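Local coordinates for protein putative enoyl-CoA hydratase (Streptomyces coelicolor A3, PDB 3G64) that is probably an enoyl-CoA hydratase of the crotonase family, acting on acyl-CoA thioesters, although its own substrate is not established, at residues A140-R152 with L178-A190. Numbering follows the deposited sequence. Where two conformers were deposited one is given.
Sequences ADPSTRFAFLFTR and LLMLGDTVRAPEA
Arg152 reaches across to the turn at Gly182 and Asp183 with a chain bent at chi2, which brings its guanidinium over the end of helix 172-181. NH2 makes a salt bridge to Asp183 OD1 at 2.7 Å, the two planar groups turned 55° apart, and also donates to Gly182 O at 3.0 Å, meeting that oxygen from above its carbonyl plane. Leu181 O lies over one face of the same guanidinium. Asp183 OD1 has a second partner in Arg215 of a neighbouring subunit, so two arginines share this oxygen at the subunit interface. Thr151 OG1, placed between its own backbone N and carbonyl carbon (chi1 62°), lies 2.9 Å from Met180 O, while CG2 rests 3.6 Å from Leu179 O. A valine here would probably leave Met180 O without this polar neighbour at the helix end. Midway, Phe146 and Val185 form an antiparallel hydrogen-bonded pair in the small three-stranded sheet of this crotonase-family domain, where 145-147 lies between 123-125 and the weakly bonded 185-186; the bond from Val185 N to Phe146 O is nearly straight (168°). The Phe146 ring presents its edge to Val185 O, and its CE2 touches Ala190 CB at 3.8 Å. Phe148 crosses Leu179 at a slant, Phe148 CB against Leu179 CD2 at 3.5 Å, with CE2 nearer Leu178; helices 127-134 and 162-170 also pack on this ring. Beside Phe148, one water accepts a hydrogen bond from Phe148 N and donates to Leu178 O and Asp183 O, and another ties Phe148 O and Thr151 N to Leu179 O.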
ATOM      1  N   ALA A 140      -4.751 -15.924 -14.255  1.00 27.61           N
ATOM      2  CA  ALA A 140      -6.132 -15.674 -14.622  1.00 26.51           C
ATOM      3  C   ALA A 140      -6.300 -15.648 -16.123  1.00 29.44           C
ATOM      4  O   ALA A 140      -5.468 -15.047 -16.821  1.00 32.95           O
ATOM      5  CB  ALA A 140      -6.565 -14.317 -14.059  1.00 22.58           C
ATOM      6  N   ASP A 141      -7.382 -16.250 -16.613  1.00 28.70           N
ATOM      7  CA  ASP A 141      -7.731 -16.115 -18.034  1.00 29.71           C
ATOM      8  C   ASP A 141      -8.669 -14.923 -18.203  1.00 31.63           C
ATOM      9  O   ASP A 141      -9.104 -14.340 -17.201  1.00 31.31           O
ATOM     10  CB  ASP A 141      -8.192 -17.448 -18.683  1.00 31.85           C
ATOM     11  CG  ASP A 141      -9.705 -17.676 -18.646  1.00 35.85           C
ATOM     12  OD1 ASP A 141     -10.131 -18.781 -19.083  1.00 36.59           O
ATOM     13  OD2 ASP A 141     -10.464 -16.792 -18.193  1.00 33.65           O
ATOM     14  N   PRO A 142      -8.913 -14.506 -19.454  1.00 30.03           N
ATOM     15  CA  PRO A 142      -9.650 -13.265 -19.725  1.00 26.90           C
ATOM     16  C   PRO A 142     -11.092 -13.294 -19.292  1.00 27.15           C
ATOM     17  O   PRO A 142     -11.701 -12.216 -19.269  1.00 28.75           O
ATOM     18  CB  PRO A 142      -9.600 -13.153 -21.270  1.00 26.43           C
ATOM     19  CG  PRO A 142      -8.349 -13.866 -21.655  1.00 32.12           C
ATOM     20  CD  PRO A 142      -8.227 -15.021 -20.659  1.00 30.62           C
ATOM     21  N   SER A 143     -11.657 -14.475 -19.019  1.00 21.52           N
ATOM     22  CA  SER A 143     -13.047 -14.564 -18.550  1.00 22.25           C
ATOM     23  C   SER A 143     -13.179 -14.278 -17.017  1.00 25.61           C
ATOM     24  O   SER A 143     -14.287 -14.278 -16.436  1.00 24.06           O
ATOM     25  CB  SER A 143     -13.607 -15.953 -18.873  1.00 26.95           C
ATOM     26  OG  SER A 143     -13.046 -16.941 -17.997  1.00 31.64           O
ATOM     27  N   THR A 144     -12.052 -14.059 -16.362  1.00 27.16           N
ATOM     28  CA  THR A 144     -12.051 -13.942 -14.892  1.00 27.58           C
ATOM     29  C   THR A 144     -12.803 -12.702 -14.422  1.00 29.40           C
ATOM     30  O   THR A 144     -12.554 -11.596 -14.916  1.00 29.15           O
ATOM     31  CB  THR A 144     -10.614 -13.882 -14.344  1.00 23.34           C
ATOM     32  OG1 THR A 144      -9.945 -15.114 -14.642  1.00 23.65           O
ATOM     33  CG2 THR A 144     -10.626 -13.645 -12.818  1.00 27.28           C
ATOM     34  N   ARG A 145     -13.746 -12.905 -13.503  1.00 24.23           N
ATOM     35  CA  ARG A 145     -14.543 -11.826 -12.927  1.00 25.29           C
ATOM     36  C   ARG A 145     -14.553 -11.878 -11.381  1.00 28.14           C
ATOM     37  O   ARG A 145     -15.218 -12.743 -10.794  1.00 30.47           O
ATOM     38  CB  ARG A 145     -15.999 -11.930 -13.376  1.00 25.34           C
ATOM     39  CG  ARG A 145     -16.185 -12.053 -14.887  1.00 32.04           C
ATOM     40  CD  ARG A 145     -17.645 -12.324 -15.265  1.00 37.78           C
ATOM     41  NE  ARG A 145     -17.900 -11.371 -16.314  1.00 47.86           N
ATOM     42  CZ  ARG A 145     -18.825 -10.419 -16.301  1.00 47.86           C
ATOM     43  NH1 ARG A 145     -19.734 -10.327 -15.331  1.00 40.65           N
ATOM     44  NH2 ARG A 145     -18.856  -9.578 -17.325  1.00 49.83           N
ATOM     45  N   PHE A 146     -13.851 -10.942 -10.743  1.00 21.22           N
ATOM     46  CA  PHE A 146     -13.871 -10.790  -9.284  1.00 19.80           C
ATOM     47  C   PHE A 146     -15.075  -9.985  -8.833  1.00 24.21           C
ATOM     48  O   PHE A 146     -15.457  -8.987  -9.471  1.00 26.98           O
ATOM     49  CB  PHE A 146     -12.650 -10.008  -8.788  1.00 22.64           C
ATOM     50  CG  PHE A 146     -11.339 -10.669  -9.019  1.00 26.92           C
ATOM     51  CD1 PHE A 146     -10.750 -11.442  -8.022  1.00 27.65           C
ATOM     52  CD2 PHE A 146     -10.637 -10.446 -10.215  1.00 27.10           C
ATOM     53  CE1 PHE A 146      -9.465 -12.020  -8.215  1.00 27.48           C
ATOM     54  CE2 PHE A 146      -9.362 -11.023 -10.423  1.00 26.68           C
ATOM     55  CZ  PHE A 146      -8.789 -11.821  -9.425  1.00 26.76           C
ATOM     56  N   ALA A 147     -15.667 -10.395  -7.723  1.00 19.30           N
ATOM     57  CA  ALA A 147     -16.682  -9.565  -7.108  1.00 20.47           C
ATOM     58  C   ALA A 147     -16.620  -9.712  -5.591  1.00 23.32           C
ATOM     59  O   ALA A 147     -16.787 -10.799  -5.055  1.00 21.11           O
ATOM     60  CB  ALA A 147     -18.095  -9.933  -7.653  1.00 16.45           C
ATOM     61  N   PHE A 148     -16.341  -8.613  -4.900  1.00 22.69           N
ATOM     62  CA  PHE A 148     -16.265  -8.652  -3.427  1.00 25.38           C
ATOM     63  C   PHE A 148     -17.605  -8.233  -2.903  1.00 24.65           C
ATOM     64  O   PHE A 148     -17.766  -7.105  -2.453  1.00 29.57           O
ATOM     65  CB  PHE A 148     -15.141  -7.724  -2.942  1.00 22.52           C
ATOM     66  CG  PHE A 148     -13.770  -8.197  -3.353  1.00 23.60           C
ATOM     67  CD1 PHE A 148     -13.052  -9.074  -2.540  1.00 22.19           C
ATOM     68  CD2 PHE A 148     -13.228  -7.817  -4.563  1.00 20.66           C
ATOM     69  CE1 PHE A 148     -11.783  -9.528  -2.924  1.00 20.25           C
ATOM     70  CE2 PHE A 148     -11.952  -8.274  -4.953  1.00 22.31           C
ATOM     71  CZ  PHE A 148     -11.237  -9.131  -4.119  1.00 19.90           C
ATOM     72  N   LEU A 149     -18.580  -9.135  -3.011  1.00 22.91           N
ATOM     73  CA  LEU A 149     -19.978  -8.758  -2.916  1.00 29.36           C
ATOM     74  C   LEU A 149     -20.653  -8.995  -1.536  1.00 25.15           C
ATOM     75  O   LEU A 149     -21.862  -9.135  -1.437  1.00 22.06           O
ATOM     76  CB  LEU A 149     -20.760  -9.402  -4.067  1.00 29.58           C
ATOM     77  CG  LEU A 149     -20.461 -10.873  -4.301  1.00 30.59           C
ATOM     78  CD1 LEU A 149     -20.710 -11.665  -2.985  1.00 27.61           C
ATOM     79  CD2 LEU A 149     -21.309 -11.401  -5.471  1.00 27.90           C
ATOM     80  N   PHE A 150     -19.865  -9.009  -0.464  1.00 19.41           N
ATOM     81  CA  PHE A 150     -20.451  -9.153   0.879  1.00 20.28           C
ATOM     82  C   PHE A 150     -21.560  -8.166   1.224  1.00 21.41           C
ATOM     83  O   PHE A 150     -22.577  -8.544   1.838  1.00 21.28           O
ATOM     84  CB  PHE A 150     -19.314  -9.075   1.915  1.00 21.37           C
ATOM     85  CG  PHE A 150     -18.211 -10.039   1.606  1.00 24.86           C
ATOM     86  CD1 PHE A 150     -18.415 -11.399   1.788  1.00 26.29           C
ATOM     87  CD2 PHE A 150     -17.029  -9.602   1.039  1.00 27.24           C
ATOM     88  CE1 PHE A 150     -17.426 -12.316   1.456  1.00 29.30           C
ATOM     89  CE2 PHE A 150     -16.023 -10.508   0.716  1.00 28.64           C
ATOM     90  CZ  PHE A 150     -16.224 -11.871   0.942  1.00 26.17           C
ATOM     91  N   THR A 151     -21.386  -6.895   0.871  1.00 20.16           N
ATOM     92  CA  THR A 151     -22.417  -5.936   1.246  1.00 20.45           C
ATOM     93  C   THR A 151     -23.744  -6.255   0.535  1.00 23.13           C
ATOM     94  O   THR A 151     -24.814  -5.844   0.993  1.00 21.60           O
ATOM     95  CB  THR A 151     -22.013  -4.485   0.974  1.00 19.76           C
ATOM     96  OG1 THR A 151     -21.796  -4.309  -0.419  1.00 21.38           O
ATOM     97  CG2 THR A 151     -20.750  -4.079   1.764  1.00 17.16           C
ATOM     98  N   ARG A 152     -23.687  -6.989  -0.583  1.00 20.94           N
ATOM     99  CA  ARG A 152     -24.942  -7.359  -1.270  1.00 20.55           C
ATOM    100  C   ARG A 152     -25.770  -8.387  -0.509  1.00 21.98           C
ATOM    101  O   ARG A 152     -26.943  -8.612  -0.864  1.00 18.75           O
ATOM    102  CB  ARG A 152     -24.688  -7.967  -2.649  1.00 24.12           C
ATOM    103  CG  ARG A 152     -23.719  -7.203  -3.442  1.00 29.72           C
ATOM    104  CD  ARG A 152     -24.372  -6.316  -4.358  1.00 29.27           C
ATOM    105  NE  ARG A 152     -23.406  -5.895  -5.371  1.00 32.70           N
ATOM    106  CZ  ARG A 152     -23.735  -5.283  -6.498  1.00 41.24           C
ATOM    107  NH1 ARG A 152     -25.009  -5.071  -6.781  1.00 49.06           N
ATOM    108  NH2 ARG A 152     -22.800  -4.880  -7.331  1.00 41.17           N
ATOM    109  N   LEU A 178     -14.300  -1.340  -4.398  1.00 18.27           N
ATOM    110  CA  LEU A 178     -14.587  -2.739  -4.678  1.00 20.01           C
ATOM    111  C   LEU A 178     -15.413  -3.364  -3.543  1.00 23.39           C
ATOM    112  O   LEU A 178     -16.384  -4.084  -3.775  1.00 24.79           O
ATOM    113  CB  LEU A 178     -13.267  -3.501  -4.825  1.00 16.49           C
ATOM    114  CG  LEU A 178     -12.783  -3.717  -6.265  1.00 24.16           C
ATOM    115  CD1 LEU A 178     -12.715  -2.392  -6.979  1.00 17.96           C
ATOM    116  CD2 LEU A 178     -11.398  -4.411  -6.222  1.00 17.88           C
ATOM    117  N   LEU A 179     -14.991  -3.099  -2.313  1.00 17.71           N
ATOM    118  CA  LEU A 179     -15.623  -3.722  -1.151  1.00 20.96           C
ATOM    119  C   LEU A 179     -16.944  -3.080  -0.800  1.00 21.79           C
ATOM    120  O   LEU A 179     -17.856  -3.741  -0.338  1.00 22.12           O
ATOM    121  CB  LEU A 179     -14.703  -3.658   0.071  1.00 22.96           C
ATOM    122  CG  LEU A 179     -13.457  -4.551  -0.026  1.00 24.58           C
ATOM    123  CD1 LEU A 179     -12.579  -4.349   1.210  1.00 24.06           C
ATOM    124  CD2 LEU A 179     -13.889  -5.988  -0.152  1.00 27.45           C
HETATM  125  N   MSE A 180     -17.082  -1.784  -0.989  1.00 20.49           N
HETATM  126  CA  MSE A 180     -18.372  -1.258  -0.588  1.00 18.26           C
HETATM  127  C   MSE A 180     -19.509  -1.474  -1.594  1.00 23.64           C
HETATM  128  O   MSE A 180     -20.646  -1.719  -1.203  1.00 24.50           O
HETATM  129  CB  MSE A 180     -18.288   0.195  -0.228  1.00 25.31           C
HETATM  130  CG  MSE A 180     -19.081   0.346   1.043  1.00 43.84           C
HETATM  131 SE   MSE A 180     -19.288   2.140   1.532  0.75 51.22          SE
HETATM  132  CE  MSE A 180     -17.430   2.462   1.906  1.00 17.64           C
ATOM    133  N   LEU A 181     -19.209  -1.364  -2.876  1.00 22.21           N
ATOM    134  CA  LEU A 181     -20.276  -1.492  -3.882  1.00 24.31           C
ATOM    135  C   LEU A 181     -20.446  -2.924  -4.376  1.00 27.01           C
ATOM    136  O   LEU A 181     -21.508  -3.284  -4.870  1.00 25.54           O
ATOM    137  CB  LEU A 181     -19.983  -0.578  -5.083  1.00 24.74           C
ATOM    138  CG  LEU A 181     -19.947   0.937  -4.779  1.00 30.82           C
ATOM    139  CD1 LEU A 181     -19.492   1.782  -6.004  1.00 33.85           C
ATOM    140  CD2 LEU A 181     -21.306   1.370  -4.303  1.00 29.00           C
ATOM    141  N   GLY A 182     -19.376  -3.721  -4.304  1.00 23.13           N
ATOM    142  CA  GLY A 182     -19.458  -5.105  -4.727  1.00 23.60           C
ATOM    143  C   GLY A 182     -19.667  -5.298  -6.231  1.00 25.93           C
ATOM    144  O   GLY A 182     -20.226  -6.309  -6.642  1.00 29.11           O
ATOM    145  N   ASP A 183     -19.231  -4.341  -7.050  1.00 22.25           N
ATOM    146  CA  ASP A 183     -19.357  -4.468  -8.507  1.00 25.76           C
ATOM    147  C   ASP A 183     -18.302  -5.403  -9.098  1.00 26.57           C
ATOM    148  O   ASP A 183     -17.196  -5.562  -8.570  1.00 24.27           O
ATOM    149  CB  ASP A 183     -19.271  -3.093  -9.191  1.00 29.13           C
ATOM    150  CG  ASP A 183     -20.551  -2.260  -9.016  1.00 38.58           C
ATOM    151  OD1 ASP A 183     -21.617  -2.845  -8.715  1.00 37.20           O
ATOM    152  OD2 ASP A 183     -20.498  -1.015  -9.178  1.00 38.12           O
ATOM    153  N   THR A 184     -18.648  -6.021 -10.215  1.00 29.15           N
ATOM    154  CA  THR A 184     -17.735  -6.924 -10.905  1.00 26.90           C
ATOM    155  C   THR A 184     -16.489  -6.220 -11.447  1.00 26.29           C
ATOM    156  O   THR A 184     -16.554  -5.118 -11.987  1.00 27.27           O
ATOM    157  CB  THR A 184     -18.484  -7.685 -12.044  1.00 33.58           C
ATOM    158  OG1 THR A 184     -19.468  -8.508 -11.433  1.00 36.54           O
ATOM    159  CG2 THR A 184     -17.534  -8.584 -12.844  1.00 28.73           C
ATOM    160  N   VAL A 185     -15.344  -6.858 -11.235  1.00 24.46           N
ATOM    161  CA  VAL A 185     -14.081  -6.378 -11.740  1.00 26.14           C
ATOM    162  C   VAL A 185     -13.648  -7.376 -12.803  1.00 26.08           C
ATOM    163  O   VAL A 185     -13.267  -8.502 -12.485  1.00 25.60           O
ATOM    164  CB  VAL A 185     -13.001  -6.284 -10.647  1.00 27.88           C
ATOM    165  CG1 VAL A 185     -11.687  -5.818 -11.249  1.00 23.70           C
ATOM    166  CG2 VAL A 185     -13.426  -5.314  -9.524  1.00 23.81           C
ATOM    167  N   ARG A 186     -13.730  -6.962 -14.066  0.50 26.90           N
ATOM    168  CA  ARG A 186     -13.294  -7.810 -15.185  0.50 27.96           C
ATOM    169  C   ARG A 186     -11.767  -7.876 -15.300  0.50 27.51           C
ATOM    170  O   ARG A 186     -11.043  -7.100 -14.665  0.50 27.53           O
ATOM    171  CB  ARG A 186     -13.908  -7.328 -16.507  0.50 27.05           C
ATOM    172  CG  ARG A 186     -15.370  -6.923 -16.414  0.50 29.91           C
ATOM    173  CD  ARG A 186     -15.962  -6.684 -17.811  0.50 36.61           C
ATOM    174  NE  ARG A 186     -15.981  -5.277 -18.222  0.50 39.49           N
ATOM    175  CZ  ARG A 186     -15.074  -4.682 -19.003  0.50 40.06           C
ATOM    176  NH1 ARG A 186     -14.009  -5.338 -19.464  0.50 32.07           N
ATOM    177  NH2 ARG A 186     -15.228  -3.400 -19.309  0.50 43.31           N
ATOM    178  N   ALA A 187     -11.273  -8.803 -16.115  1.00 27.60           N
ATOM    179  CA  ALA A 187      -9.824  -9.002 -16.241  1.00 25.82           C
ATOM    180  C   ALA A 187      -8.962  -7.749 -16.562  1.00 29.74           C
ATOM    181  O   ALA A 187      -7.893  -7.588 -15.990  1.00 28.14           O
ATOM    182  CB  ALA A 187      -9.522 -10.135 -17.277  1.00 25.39           C
ATOM    183  N   PRO A 188      -9.404  -6.881 -17.493  1.00 30.72           N
ATOM    184  CA  PRO A 188      -8.524  -5.740 -17.802  1.00 32.18           C
ATOM    185  C   PRO A 188      -8.367  -4.780 -16.614  1.00 26.50           C
ATOM    186  O   PRO A 188      -7.267  -4.337 -16.324  1.00 28.03           O
ATOM    187  CB  PRO A 188      -9.232  -5.044 -18.984  1.00 34.13           C
ATOM    188  CG  PRO A 188     -10.139  -6.107 -19.583  1.00 32.37           C
ATOM    189  CD  PRO A 188     -10.578  -6.945 -18.384  1.00 35.68           C
ATOM    190  N   GLU A 189      -9.461  -4.474 -15.932  1.00 26.17           N
ATOM    191  CA  GLU A 189      -9.388  -3.618 -14.768  1.00 29.14           C
ATOM    192  C   GLU A 189      -8.554  -4.304 -13.671  1.00 24.12           C
ATOM    193  O   GLU A 189      -7.696  -3.680 -13.050  1.00 26.43           O
ATOM    194  CB  GLU A 189     -10.794  -3.313 -14.239  1.00 27.06           C
ATOM    195  CG  GLU A 189     -10.735  -2.484 -12.953  1.00 28.79           C
ATOM    196  CD  GLU A 189     -12.088  -2.110 -12.386  1.00 35.04           C
ATOM    197  OE1 GLU A 189     -13.136  -2.565 -12.901  1.00 34.54           O
ATOM    198  OE2 GLU A 189     -12.100  -1.365 -11.392  1.00 45.99           O
ATOM    199  N   ALA A 190      -8.825  -5.590 -13.450  1.00 26.50           N
ATOM    200  CA  ALA A 190      -8.108  -6.393 -12.455  1.00 23.55           C
ATOM    201  C   ALA A 190      -6.603  -6.349 -12.708  1.00 27.23           C
ATOM    202  O   ALA A 190      -5.815  -6.159 -11.775  1.00 23.89           O
ATOM    203  CB  ALA A 190      -8.622  -7.847 -12.455  1.00 20.88           C
TER
HETATM  204  O   HOH W   1     -13.295 -10.748 -17.532  1.00 22.58           O
HETATM  205  O   HOH W   2     -16.186  -6.041  -5.988  1.00 19.51           O
HETATM  206  O   HOH W   3     -18.667  -6.170  -0.181  1.00 33.76           O